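Local coordinates for glycine cleavage system H protein (Mycobacterium tuberculosis, PDB 3IFT) that probably shuttles the methylamine group of glycine from the P protein to the T protein of the glycine cleavage system, on a covalently bound lipoyl arm, at residues A80-K85 against A121-A126; E23-R26 against T32-V35; S14-T19 against D103-G108. All blocks are in the same frame, centred on the assembly; numbering follows the deposited sequence.

Contact 1. Residues A80-K85 against A121-A126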
loop_
_atom_site.group_PDB
_atom_site.type_symbol
_atom_site.label_atom_id
_atom_site.label_comp_id
_atom_site.label_asym_id
_atom_site.label_seq_id
_atom_site.Cartn_x
_atom_site.Cartn_y
_atom_site.Cartn_z
ATOM N N ALA A 80 -4.719 4.114 -4.747
ATOM C CA ALA A 80 -3.608 5.043 -4.659
ATOM C C ALA A 80 -3.812 5.825 -3.353
ATOM O O ALA A 80 -4.841 6.486 -3.176
ATOM C CB ALA A 80 -3.570 5.948 -5.890
ATOM N N PRO A 81 -2.887 5.675 -2.374
ATOM C CA PRO A 81 -3.113 6.450 -1.163
ATOM C C PRO A 81 -2.837 7.938 -1.395
ATOM O O PRO A 81 -3.377 8.768 -0.706
ATOM C CB PRO A 81 -2.083 5.860 -0.164
ATOM C CG PRO A 81 -1.525 4.681 -0.841
ATOM C CD PRO A 81 -1.609 4.953 -2.285
ATOM N N ILE A 82 -2.017 8.235 -2.393
ATOM C CA ILE A 82 -1.707 9.603 -2.789
ATOM C C ILE A 82 -1.705 9.717 -4.295
ATOM O O ILE A 82 -1.709 8.723 -4.996
ATOM C CB ILE A 82 -0.333 10.062 -2.247
ATOM C CG1 ILE A 82 0.807 9.214 -2.798
ATOM C CG2 ILE A 82 -0.352 10.081 -0.726
ATOM C CD1 ILE A 82 2.187 9.966 -2.919
ATOM N N SER A 83 -1.762 10.950 -4.770
ATOM C CA SER A 83 -1.674 11.232 -6.173
ATOM C C SER A 83 -0.223 11.240 -6.545
ATOM O O SER A 83 0.631 11.720 -5.804
ATOM C CB SER A 83 -2.301 12.603 -6.508
ATOM O OG SER A 83 -3.686 12.552 -6.258
ATOM N N GLY A 84 0.066 10.694 -7.699
ATOM C CA GLY A 84 1.433 10.735 -8.193
ATOM C C GLY A 84 1.499 9.844 -9.402
ATOM O O GLY A 84 0.525 9.687 -10.101
ATOM N N LYS A 85 2.657 9.273 -9.642
ATOM C CA LYS A 85 2.833 8.339 -10.721
ATOM C C LYS A 85 3.444 7.105 -10.145
ATOM O O LYS A 85 4.349 7.181 -9.341
ATOM C CB LYS A 85 3.769 8.908 -11.818
ATOM N N ALA A 121 0.055 17.109 -5.499
ATOM C CA ALA A 121 0.467 17.552 -4.160
ATOM C C ALA A 121 1.866 17.043 -3.825
ATOM O O ALA A 121 2.188 15.859 -4.058
ATOM C CB ALA A 121 -0.522 17.106 -3.075
ATOM N N ALA A 122 2.674 17.977 -3.313
ATOM C CA ALA A 122 3.910 17.673 -2.640
ATOM C C ALA A 122 3.589 16.628 -1.603
ATOM O O ALA A 122 2.487 16.590 -1.041
ATOM C CB ALA A 122 4.488 18.914 -1.972
ATOM N N LEU A 123 4.580 15.783 -1.363
ATOM C CA LEU A 123 4.452 14.693 -0.435
ATOM C C LEU A 123 4.140 15.179 0.967
ATOM O O LEU A 123 3.256 14.636 1.596
ATOM C CB LEU A 123 5.732 13.872 -0.439
ATOM C CG LEU A 123 5.531 12.384 -0.274
ATOM C CD1 LEU A 123 4.357 11.914 -1.115
ATOM C CD2 LEU A 123 6.850 11.678 -0.657
ATOM N N GLU A 124 4.888 16.168 1.455
ATOM C CA GLU A 124 4.680 16.752 2.777
ATOM C C GLU A 124 3.172 16.875 3.025
ATOM O O GLU A 124 2.630 16.340 3.999
ATOM C CB GLU A 124 5.344 18.130 2.847
ATOM N N SER A 125 2.511 17.517 2.076
ATOM C CA SER A 125 1.077 17.737 2.118
ATOM C C SER A 125 0.262 16.465 1.882
ATOM O O SER A 125 -0.591 16.151 2.690
ATOM C CB SER A 125 0.719 18.831 1.129
ATOM O OG SER A 125 1.405 20.008 1.558
ATOM N N ALA A 126 0.544 15.733 0.795
ATOM C CA ALA A 126 -0.109 14.433 0.543
ATOM C C ALA A 126 -0.203 13.616 1.823
ATOM O O ALA A 126 -1.255 13.084 2.133
ATOM C CB ALA A 126 0.638 13.644 -0.533
HETATM O O HOH W 1 0.532 13.691 -3.905
#
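This is a small apolar contact with one water bridge, joining the turn ahead of strand 84-89 to the short helix 123-126 at the larger sheet of the lipoyl-type beta sandwich, its centre about 13 Å from that of the chain. Ile82 serves both helix residues by splitting its two branches. CG1 sits between the backbone N and the carbonyl carbon (chi1 62°), which leaves CG2 to turn toward Ala126, whose CB it meets at 3.7 Å. The CG1 branch runs on, with chi2 at 151°, and sends CD1 against Leu123 CD1 at 3.4 Å, tighter than ordinary methyl packing. The Ile82 and Leu123 side chains cross at about a right angle, so they meet methyl to methyl and not along their lengths. Leu123 and Ala126 are three residues apart on the helix, and the CB of Ala126 points at Ile82, whereas Leu123 reaches it with the end of its branch. Val33 and Val115 touch both Ile82 and Leu123 and so continue the same hydrophobic patch. The helix starts after Ala122 at the N-cap position, and the 2.8 Å bond from Ala126 N to Ala122 O closes its first turn. Beside the apolar pairs, the backbones are linked through solvent, while the hydroxyl of Ser83 is bonded to the N of Ala62. The bridging water donates to two carbonyls, lying 2.7 Å from Ser83 O and 2.7 Å from Ala121 O.

Contact 2. Residues E23-R26 against T32-V35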
loop_
_atom_site.group_PDB
_atom_site.type_symbol
_atom_site.label_atom_id
_atom_site.label_comp_id
_atom_site.label_asym_id
_atom_site.label_seq_id
_atom_site.Cartn_x
_atom_site.Cartn_y
_atom_site.Cartn_z
ATOM N N GLU A 23 -3.842 0.121 3.565
ATOM C CA GLU A 23 -2.607 0.280 2.863
ATOM C C GLU A 23 -1.665 1.017 3.739
ATOM O O GLU A 23 -2.078 1.770 4.611
ATOM C CB GLU A 23 -2.814 0.981 1.552
ATOM C CG GLU A 23 -3.491 0.023 0.590
ATOM C CD GLU A 23 -3.903 0.638 -0.718
ATOM O OE1 GLU A 23 -3.216 1.572 -1.181
ATOM O OE2 GLU A 23 -4.917 0.173 -1.279
ATOM N N TRP A 24 -0.387 0.768 3.522
ATOM C CA TRP A 24 0.620 1.517 4.229
ATOM C C TRP A 24 1.398 2.291 3.208
ATOM O O TRP A 24 1.424 1.947 2.032
ATOM C CB TRP A 24 1.527 0.636 5.089
ATOM C CG TRP A 24 2.198 -0.467 4.369
ATOM C CD1 TRP A 24 1.737 -1.741 4.239
ATOM C CD2 TRP A 24 3.438 -0.414 3.647
ATOM N NE1 TRP A 24 2.639 -2.506 3.508
ATOM C CE2 TRP A 24 3.685 -1.721 3.129
ATOM C CE3 TRP A 24 4.357 0.593 3.380
ATOM C CZ2 TRP A 24 4.807 -2.024 2.332
ATOM C CZ3 TRP A 24 5.473 0.286 2.633
ATOM C CH2 TRP A 24 5.682 -1.013 2.100
ATOM N N ILE A 25 2.029 3.339 3.697
ATOM C CA ILE A 25 2.735 4.297 2.864
ATOM C C ILE A 25 3.994 4.596 3.617
ATOM O O ILE A 25 3.944 5.051 4.778
ATOM C CB ILE A 25 1.923 5.585 2.662
ATOM C CG1 ILE A 25 0.599 5.250 1.987
ATOM C CG2 ILE A 25 2.728 6.603 1.800
ATOM C CD1 ILE A 25 -0.580 5.126 2.931
ATOM N N ARG A 26 5.109 4.252 2.984
ATOM C CA ARG A 26 6.413 4.579 3.488
ATOM C C ARG A 26 7.060 5.655 2.636
ATOM O O ARG A 26 7.212 5.492 1.427
ATOM C CB ARG A 26 7.313 3.366 3.469
ATOM C CG ARG A 26 8.668 3.661 4.079
ATOM C CD ARG A 26 9.570 2.440 3.986
ATOM N NE ARG A 26 9.088 1.426 4.888
ATOM C CZ ARG A 26 8.737 0.190 4.565
ATOM N NH1 ARG A 26 8.888 -0.272 3.331
ATOM N NH2 ARG A 26 8.275 -0.616 5.527
ATOM N N THR A 32 8.983 10.141 -3.226
ATOM C CA THR A 32 8.533 8.793 -3.433
ATOM C C THR A 32 7.959 8.195 -2.162
ATOM O O THR A 32 8.505 8.352 -1.057
ATOM C CB THR A 32 9.694 7.906 -3.910
ATOM O OG1 THR A 32 10.212 8.450 -5.124
ATOM C CG2 THR A 32 9.226 6.490 -4.174
ATOM N N VAL A 33 6.839 7.512 -2.330
ATOM C CA VAL A 33 6.347 6.664 -1.278
ATOM C C VAL A 33 6.315 5.250 -1.807
ATOM O O VAL A 33 6.120 5.007 -3.003
ATOM C CB VAL A 33 4.972 7.076 -0.772
ATOM C CG1 VAL A 33 5.038 8.421 -0.096
ATOM C CG2 VAL A 33 3.961 7.095 -1.919
ATOM N N ARG A 34 6.531 4.320 -0.895
ATOM C CA ARG A 34 6.297 2.943 -1.174
ATOM C C ARG A 34 4.989 2.557 -0.501
ATOM O O ARG A 34 4.658 3.057 0.565
ATOM C CB ARG A 34 7.442 2.111 -0.660
ATOM C CG ARG A 34 7.232 0.647 -0.936
ATOM C CD ARG A 34 8.560 -0.045 -1.057
ATOM N NE ARG A 34 9.228 0.318 -2.295
ATOM C CZ ARG A 34 10.314 -0.301 -2.759
ATOM N NH1 ARG A 34 10.823 -1.321 -2.094
ATOM N NH2 ARG A 34 10.855 0.075 -3.908
ATOM N N VAL A 35 4.263 1.655 -1.135
ATOM C CA VAL A 35 2.956 1.265 -0.722
ATOM C C VAL A 35 2.792 -0.245 -0.705
ATOM O O VAL A 35 3.231 -0.963 -1.612
ATOM C CB VAL A 35 1.924 1.893 -1.687
ATOM C CG1 VAL A 35 0.535 1.584 -1.286
ATOM C CG2 VAL A 35 2.139 3.433 -1.765
#
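Arg26 and Arg34 face each other as a hydrogen-bonded pair in the antiparallel hairpin of strands 23-29 and 32-37, and with Val35 they bury the most surface here. Their backbones bond both ways, Arg26 N to Arg34 O at 2.7 Å and Arg34 N to Arg26 O at 2.7 Å, both nearly straight. The two side chains start from the same face of the sheet but are served by different partners. Arg34, its CG anti to the backbone N (chi1 180°), lies alongside Trp24, with CG 3.8 Å from Trp24 CH2; its guanidinium then leads away to a salt bridge with Asp112 and a cation-pi contact with Trp109. Arg26 bends at chi3, and Trp24 CZ3 sits 3.5 Å above one face of its guanidinium, toward the rim of that group; NH2 donates to the O of Tyr105. Separate acceptors probably ease the nearness of the two positive charges. Val35, on the other face, pairs with Ile25 in a non-hydrogen-bonded position. Its CA makes a CH···O contact of 3.2 Å with Trp24 O, and CG1 comes within 3.8 Å of Glu23 OE1, while OE2 of that carboxylate accepts a hydrogen bond from the N of Tyr79. Ile25 CG2 is pressed to 3.4 Å from Val33 CB. The hairpin lies inside the larger sheet, one strand in from its edge: strand 17-18 flanks strand 23-29 through His17, and strand 111-114 flanks strand 32-37 through Leu111 and Ile113.

Contact 3. Residues S14-T19 against D103-G108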
loop_
_atom_site.group_PDB
_atom_site.type_symbol
_atom_site.label_atom_id
_atom_site.label_comp_id
_atom_site.label_asym_id
_atom_site.label_seq_id
_atom_site.Cartn_x
_atom_site.Cartn_y
_atom_site.Cartn_z
ATOM N N SER A 14 5.251 1.763 13.364
ATOM C CA SER A 14 5.043 3.138 13.757
ATOM C C SER A 14 5.600 4.088 12.722
ATOM O O SER A 14 5.312 5.265 12.789
ATOM C CB SER A 14 5.676 3.438 15.130
ATOM O OG SER A 14 7.084 3.373 15.035
ATOM N N ASP A 15 6.416 3.607 11.773
ATOM C CA ASP A 15 7.122 4.536 10.901
ATOM C C ASP A 15 6.413 4.683 9.568
ATOM O O ASP A 15 6.938 5.270 8.650
ATOM C CB ASP A 15 8.588 4.162 10.719
ATOM C CG ASP A 15 8.773 2.782 10.120
ATOM O OD1 ASP A 15 7.828 1.968 10.139
ATOM O OD2 ASP A 15 9.874 2.529 9.614
ATOM N N LEU A 16 5.187 4.184 9.486
ATOM C CA LEU A 16 4.440 4.212 8.263
ATOM C C LEU A 16 3.197 5.051 8.419
ATOM O O LEU A 16 2.740 5.333 9.524
ATOM C CB LEU A 16 4.021 2.801 7.894
ATOM C CG LEU A 16 5.159 1.851 7.568
ATOM C CD1 LEU A 16 4.607 0.436 7.452
ATOM C CD2 LEU A 16 5.821 2.298 6.316
ATOM N N HIS A 17 2.648 5.442 7.286
ATOM C CA HIS A 17 1.317 5.976 7.263
ATOM C C HIS A 17 0.442 4.943 6.662
ATOM O O HIS A 17 0.920 3.998 6.033
ATOM C CB HIS A 17 1.236 7.245 6.443
ATOM C CG HIS A 17 1.859 8.435 7.112
ATOM N ND1 HIS A 17 3.171 8.806 6.895
ATOM C CD2 HIS A 17 1.349 9.345 7.980
ATOM C CE1 HIS A 17 3.438 9.902 7.587
ATOM N NE2 HIS A 17 2.351 10.250 8.255
ATOM N N TYR A 18 -0.852 5.137 6.883
ATOM C CA TYR A 18 -1.848 4.171 6.526
ATOM C C TYR A 18 -3.047 4.810 5.955
ATOM O O TYR A 18 -3.324 6.000 6.173
ATOM C CB TYR A 18 -2.271 3.368 7.735
ATOM C CG TYR A 18 -1.126 2.657 8.332
ATOM C CD1 TYR A 18 -0.817 1.382 7.934
ATOM C CD2 TYR A 18 -0.283 3.299 9.224
ATOM C CE1 TYR A 18 0.281 0.722 8.453
ATOM C CE2 TYR A 18 0.803 2.667 9.744
ATOM C CZ TYR A 18 1.093 1.371 9.372
ATOM O OH TYR A 18 2.186 0.698 9.908
ATOM N N THR A 19 -3.779 3.996 5.205
ATOM C CA THR A 19 -5.124 4.360 4.858
ATOM C C THR A 19 -6.056 3.459 5.632
ATOM O O THR A 19 -5.688 2.342 6.043
ATOM C CB THR A 19 -5.367 4.191 3.361
ATOM O OG1 THR A 19 -5.364 2.809 3.043
ATOM C CG2 THR A 19 -4.301 4.918 2.530
ATOM N N ASP A 103 5.543 -10.922 4.363
ATOM C CA ASP A 103 6.349 -9.776 4.713
ATOM C C ASP A 103 5.708 -8.483 4.206
ATOM O O ASP A 103 6.282 -7.779 3.389
ATOM C CB ASP A 103 7.773 -9.998 4.199
ATOM C CG ASP A 103 8.739 -8.967 4.702
ATOM O OD1 ASP A 103 8.449 -8.287 5.719
ATOM O OD2 ASP A 103 9.779 -8.809 4.040
ATOM N N PRO A 104 4.510 -8.178 4.719
ATOM C CA PRO A 104 3.649 -7.143 4.125
ATOM C C PRO A 104 4.279 -5.769 4.054
ATOM O O PRO A 104 3.981 -5.014 3.152
ATOM C CB PRO A 104 2.435 -7.117 5.061
ATOM C CG PRO A 104 2.889 -7.793 6.302
ATOM C CD PRO A 104 3.865 -8.812 5.886
ATOM N N TYR A 105 5.144 -5.475 5.009
ATOM C CA TYR A 105 5.863 -4.210 5.080
ATOM C C TYR A 105 7.263 -4.255 4.483
ATOM O O TYR A 105 7.934 -3.246 4.467
ATOM C CB TYR A 105 5.959 -3.756 6.507
ATOM C CG TYR A 105 4.629 -3.668 7.164
ATOM C CD1 TYR A 105 3.676 -2.773 6.704
ATOM C CD2 TYR A 105 4.296 -4.508 8.233
ATOM C CE1 TYR A 105 2.439 -2.674 7.304
ATOM C CE2 TYR A 105 3.054 -4.422 8.821
ATOM C CZ TYR A 105 2.137 -3.495 8.358
ATOM O OH TYR A 105 0.908 -3.387 8.919
ATOM N N GLY A 106 7.706 -5.411 4.003
ATOM C CA GLY A 106 9.101 -5.550 3.557
ATOM C C GLY A 106 9.076 -5.925 2.108
ATOM O O GLY A 106 8.731 -5.105 1.263
ATOM N N ALA A 107 9.378 -7.198 1.835
ATOM C CA ALA A 107 9.481 -7.731 0.487
ATOM C C ALA A 107 8.120 -7.849 -0.168
ATOM O O ALA A 107 8.035 -8.079 -1.346
ATOM C CB ALA A 107 10.159 -9.147 0.542
ATOM N N GLY A 108 7.053 -7.735 0.617
ATOM C CA GLY A 108 5.724 -7.824 0.093
ATOM C C GLY A 108 5.163 -6.497 -0.340
ATOM O O GLY A 108 3.994 -6.424 -0.649
#
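Tyr105 leaves the type I beta turn of Asp103 to Gly106 and packs on Leu16, just ahead of the edge strand 17-18 of the larger sheet in this lipoyl-type sandwich, and on Tyr18 within that strand. From CB, which points at the 14-19 segment, chi1 of -55° places CG beside the backbone N, and there it comes within 4.1 Å of Leu16 CD1. The next atom, Tyr105 CD1, makes the closest approach, 3.4 Å from Leu16 CD1. Further out, Tyr105 CE1 meets two partners, 3.8 Å from Leu16 CD1 and 4.2 Å from Tyr18 CE1. The Leu16 side chain crosses Tyr105 at a slant, whereas the Tyr18 side chain meets it at about a right angle. At the tip, Tyr105 OH is also 4.2 Å from Tyr18 CE1 and is held by two backbone groups, the O of Asp11 and the N of Asp39; Tyr18 OH bonds the O of Pro13, so both phenols reach the N-terminal segment. The turn itself is braced from within: Asp103 O receives Gly106 N and Gly108 N from opposite faces of the carbonyl plane. The Asp103 side chain adds a third bond, Ala107 N to Asp103 OD2 at 2.8 Å, entering from above the carboxylate plane.

In the fold
All three contacts reach the larger antiparallel sheet, with the hairpin of contact 2 between the others. Contacts 2 and 3 are closest, about 7 Å between centres: Ile25 N lies 2.7 Å from His17 O, probably a hydrogen bond between neighbouring strands, and Trp24 CD1 lies 3.3 Å from Tyr105 CE1. Contacts 1 and 2 have centres about 10 Å apart and share apolar packing, as where Pro81 CB meets Ile25 CG1 at 3.5 Å. Contacts 1 and 3, about 17 Å apart between centres, still touch through Pro81 CB and Thr19 CG2 at 3.6 Å. None includes Lys73, the predicted lipoylation site, which carries no lipoyl group here.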